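Local coordinates for protein putative xanthine dehydrogenase YAGS fad-binding subunit (Escherichia coli, PDB 5G5G) that probably oxidises aldehydes, as the molybdenum-cofactor-binding subunit of a periplasmic aldehyde oxidase that works together with iron-sulfur and FAD partners, at residues C[183-191]-C[651-661]. Residues are numbered along the deposited sequence; the frame is centred on the assembly and turned at random.
Sequences PDQSHMAME and FVNHDMAGYEV
In this molybdenum hydroxylase, two loops of the cofactor-binding region meet at a buried junction where Tyr659 lies against Ser186 and Met188. Segment 183-191 lies in the loop between strands 174-182 and 194-200; 651-661 leads toward strand 669-674. Ser186 N donates to Tyr659 OH (3.0 Å) in an almost straight bond, 172° at the hydrogen, and the same hydroxyl is hydrogen-bonded to Glu640. The tyrosine CG stands anti to the backbone N (chi1 -178°), which carries the ring across to the other loop. Ser186 CB sits over one ring face in a CH-pi contact, while Met188 approaches obliquely: its CG is 3.5 Å from Tyr659 CD1, and its sulfur makes a Met-aromatic contact. Curled round (chi2 -68°), the Met188 side chain brings CE to 3.5 Å from Asp655 O. Asp655 OD1 ties the chain that follows, accepting from Ala657 N as an Asx turn and from Gly658 N (2.7 Å) as the wider Asx motif. In one of two Met656 conformers, Met190 CE lies 3.7 Å from Met656 CE; at the other end, Asp184 CB packs on Phe651 CE1 (3.7 Å). A phenylalanine in place of Tyr659 would probably leave Ser186 N and Glu640 without their shared hydroxyl partner. The hydroxyl's two hydrogen bonds, with serine and methionine against the ring, probably hold it in place within largely apolar packing that includes three methionines, of which Met190 touches an Fe2S2 cluster.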
loop_
_atom_site.group_PDB
_atom_site.type_symbol
_atom_site.label_atom_id
_atom_site.label_comp_id
_atom_site.label_asym_id
_atom_site.label_seq_id
_atom_site.Cartn_x
_atom_site.Cartn_y
_atom_site.Cartn_z
ATOM N N PRO C 183 1.265 3.918 -15.795
ATOM C CA PRO C 183 1.161 2.484 -15.748
ATOM C C PRO C 183 -0.127 2.027 -15.064
ATOM O O PRO C 183 -0.850 2.829 -14.416
ATOM C CB PRO C 183 2.392 2.099 -14.854
ATOM C CG PRO C 183 2.468 3.198 -13.884
ATOM C CD PRO C 183 2.050 4.435 -14.663
ATOM N N ASP C 184 -0.390 0.715 -15.161
ATOM C CA ASP C 184 -1.392 0.125 -14.331
ATOM C C ASP C 184 -0.996 0.303 -12.857
ATOM O O ASP C 184 0.202 0.200 -12.479
ATOM C CB ASP C 184 -1.554 -1.359 -14.687
ATOM C CG ASP C 184 -1.935 -1.559 -16.131
ATOM O OD1 ASP C 184 -3.112 -1.337 -16.433
ATOM O OD2 ASP C 184 -1.029 -1.956 -16.931
ATOM N N GLN C 185 -1.965 0.660 -12.026
ATOM C CA GLN C 185 -1.717 0.844 -10.589
ATOM C C GLN C 185 -2.681 0.010 -9.765
ATOM O O GLN C 185 -3.804 -0.324 -10.205
ATOM C CB GLN C 185 -1.789 2.347 -10.164
ATOM C CG GLN C 185 -0.812 3.216 -10.938
ATOM C CD GLN C 185 -1.054 4.722 -10.777
ATOM O OE1 GLN C 185 -2.138 5.152 -10.422
ATOM N NE2 GLN C 185 -0.029 5.530 -11.130
ATOM N N SER C 186 -2.300 -0.188 -8.516
ATOM C CA SER C 186 -3.023 -1.075 -7.607
ATOM C C SER C 186 -3.380 -0.399 -6.297
ATOM O O SER C 186 -2.577 0.340 -5.731
ATOM C CB SER C 186 -2.165 -2.359 -7.348
ATOM O OG SER C 186 -2.971 -3.440 -6.913
ATOM N N HIS C 187 -4.539 -0.761 -5.720
ATOM C CA HIS C 187 -5.008 -0.049 -4.525
ATOM C C HIS C 187 -4.139 -0.308 -3.300
ATOM O O HIS C 187 -3.794 0.594 -2.538
ATOM C CB HIS C 187 -6.450 -0.396 -4.219
ATOM C CG HIS C 187 -7.312 -0.346 -5.424
ATOM N ND1 HIS C 187 -7.434 -1.426 -6.294
ATOM C CD2 HIS C 187 -8.056 0.651 -5.943
ATOM C CE1 HIS C 187 -8.209 -1.076 -7.291
ATOM N NE2 HIS C 187 -8.608 0.175 -7.098
ATOM N N MET C 188 -3.785 -1.583 -3.138
ATOM C CA MET C 188 -2.992 -2.026 -2.009
ATOM C C MET C 188 -3.579 -1.591 -0.670
ATOM O O MET C 188 -2.862 -1.241 0.270
ATOM C CB MET C 188 -1.539 -1.539 -2.095
ATOM C CG MET C 188 -0.857 -1.766 -3.428
ATOM S SD MET C 188 -0.539 -3.491 -3.825
ATOM C CE MET C 188 0.691 -3.911 -2.736
ATOM N N ALA C 189 -4.907 -1.632 -0.542
ATOM C CA ALA C 189 -5.521 -1.318 0.754
ATOM C C ALA C 189 -5.011 -2.307 1.778
ATOM O O ALA C 189 -4.868 -3.503 1.468
ATOM C CB ALA C 189 -7.047 -1.396 0.670
ATOM N N MET C 190 -4.720 -1.818 2.983
ATOM C CA MET C 190 -3.963 -2.642 3.926
ATOM C C MET C 190 -4.785 -3.805 4.419
ATOM O O MET C 190 -4.208 -4.810 4.772
ATOM C CB MET C 190 -3.430 -1.803 5.068
ATOM C CG MET C 190 -2.281 -2.451 5.836
ATOM S SD MET C 190 -0.845 -2.911 4.852
ATOM C CE MET C 190 -0.546 -1.422 3.972
ATOM N N GLU C 191 -6.122 -3.694 4.441
ATOM C CA GLU C 191 -6.974 -4.859 4.726
ATOM C C GLU C 191 -7.236 -5.616 3.437
ATOM O O GLU C 191 -7.900 -5.099 2.544
ATOM C CB GLU C 191 -8.298 -4.453 5.422
ATOM C CG GLU C 191 -9.239 -5.622 5.724
ATOM C CD GLU C 191 -10.696 -5.196 5.922
ATOM O OE1 GLU C 191 -11.088 -4.065 5.511
ATOM O OE2 GLU C 191 -11.445 -6.018 6.476
ATOM N N PHE C 651 0.177 -9.158 -14.192
ATOM C CA PHE C 651 1.001 -8.252 -13.451
ATOM C C PHE C 651 1.990 -9.041 -12.614
ATOM O O PHE C 651 1.597 -9.783 -11.712
ATOM C CB PHE C 651 0.142 -7.316 -12.547
ATOM C CG PHE C 651 -0.933 -6.565 -13.293
ATOM C CD1 PHE C 651 -0.629 -5.791 -14.422
ATOM C CD2 PHE C 651 -2.242 -6.588 -12.859
ATOM C CE1 PHE C 651 -1.636 -5.081 -15.063
ATOM C CE2 PHE C 651 -3.261 -5.909 -13.521
ATOM C CZ PHE C 651 -2.946 -5.142 -14.631
ATOM N N VAL C 652 3.275 -8.834 -12.879
ATOM C CA VAL C 652 4.358 -9.703 -12.345
ATOM C C VAL C 652 4.665 -9.480 -10.864
ATOM O O VAL C 652 4.809 -10.424 -10.110
ATOM C CB VAL C 652 5.645 -9.539 -13.188
ATOM C CG1 VAL C 652 6.819 -10.320 -12.634
ATOM C CG2 VAL C 652 5.438 -9.984 -14.634
ATOM N N ASN C 653 4.761 -8.205 -10.473
ATOM C CA ASN C 653 5.165 -7.833 -9.162
ATOM C C ASN C 653 3.944 -7.714 -8.290
ATOM O O ASN C 653 3.601 -6.623 -7.790
ATOM C CB ASN C 653 5.997 -6.514 -9.219
ATOM C CG ASN C 653 5.245 -5.380 -9.841
ATOM O OD1 ASN C 653 4.388 -5.557 -10.718
ATOM N ND2 ASN C 653 5.518 -4.206 -9.352
ATOM N N HIS C 654 3.321 -8.860 -8.008
ATOM C CA HIS C 654 1.969 -8.855 -7.462
ATOM C C HIS C 654 1.865 -9.131 -5.964
ATOM O O HIS C 654 1.135 -9.987 -5.542
ATOM C CB HIS C 654 1.017 -9.744 -8.276
ATOM C CG HIS C 654 1.432 -11.186 -8.403
ATOM N ND1 HIS C 654 1.242 -12.118 -7.409
ATOM C CD2 HIS C 654 1.957 -11.871 -9.449
ATOM C CE1 HIS C 654 1.651 -13.306 -7.817
ATOM N NE2 HIS C 654 2.080 -13.184 -9.062
ATOM N N ASP C 655 2.575 -8.337 -5.179
ATOM C CA ASP C 655 2.486 -8.389 -3.744
ATOM C C ASP C 655 2.928 -7.056 -3.157
ATOM O O ASP C 655 3.181 -6.093 -3.910
ATOM C CB ASP C 655 3.213 -9.611 -3.184
ATOM C CG ASP C 655 4.711 -9.560 -3.393
ATOM O OD1 ASP C 655 5.329 -8.475 -3.254
ATOM O OD2 ASP C 655 5.263 -10.614 -3.726
ATOM N N MET C 656 2.971 -7.006 -1.828
ATOM C CA MET C 656 3.172 -5.786 -1.063
ATOM C C MET C 656 4.677 -5.470 -0.903
ATOM O O MET C 656 4.993 -4.444 -0.302
ATOM C CB MET C 656 2.388 -5.939 0.261
ATOM C CG MET C 656 2.407 -4.844 1.312
ATOM S SD MET C 656 1.637 -3.255 0.836
ATOM C CE MET C 656 -0.117 -3.619 1.054
ATOM N N ALA C 657 5.574 -6.313 -1.452
ATOM C CA ALA C 657 7.017 -5.997 -1.594
ATOM C C ALA C 657 7.334 -5.614 -3.045
ATOM O O ALA C 657 7.992 -4.584 -3.284
ATOM C CB ALA C 657 7.883 -7.166 -1.171
ATOM N N GLY C 658 6.824 -6.384 -4.012
ATOM C CA GLY C 658 7.096 -6.093 -5.410
ATOM C C GLY C 658 6.487 -4.781 -5.947
ATOM O O GLY C 658 7.090 -4.099 -6.811
ATOM N N TYR C 659 5.257 -4.493 -5.533
ATOM C CA TYR C 659 4.570 -3.241 -5.911
ATOM C C TYR C 659 4.823 -2.286 -4.786
ATOM O O TYR C 659 4.308 -2.490 -3.672
ATOM C CB TYR C 659 3.093 -3.488 -6.108
ATOM C CG TYR C 659 2.331 -2.212 -6.549
ATOM C CD1 TYR C 659 1.834 -1.288 -5.602
ATOM C CD2 TYR C 659 2.137 -1.942 -7.893
ATOM C CE1 TYR C 659 1.129 -0.153 -5.999
ATOM C CE2 TYR C 659 1.441 -0.851 -8.306
ATOM C CZ TYR C 659 0.925 0.052 -7.355
ATOM O OH TYR C 659 0.229 1.171 -7.776
ATOM N N GLU C 660 5.592 -1.228 -5.055
ATOM C CA GLU C 660 6.154 -0.445 -3.986
ATOM C C GLU C 660 5.332 0.784 -3.729
ATOM O O GLU C 660 5.175 1.624 -4.622
ATOM C CB GLU C 660 7.606 -0.047 -4.258
ATOM C CG GLU C 660 8.537 -1.218 -4.396
ATOM C CD GLU C 660 9.980 -0.800 -4.677
ATOM O OE1 GLU C 660 10.270 0.420 -4.766
ATOM O OE2 GLU C 660 10.830 -1.693 -4.829
ATOM N N VAL C 661 4.852 0.891 -2.486
ATOM C CA VAL C 661 4.171 2.076 -1.991
ATOM C C VAL C 661 5.055 2.810 -1.027
ATOM O O VAL C 661 6.020 2.266 -0.527
ATOM C CB VAL C 661 2.817 1.766 -1.339
ATOM C CG1 VAL C 661 1.955 1.027 -2.348
ATOM C CG2 VAL C 661 2.974 1.015 -0.002
#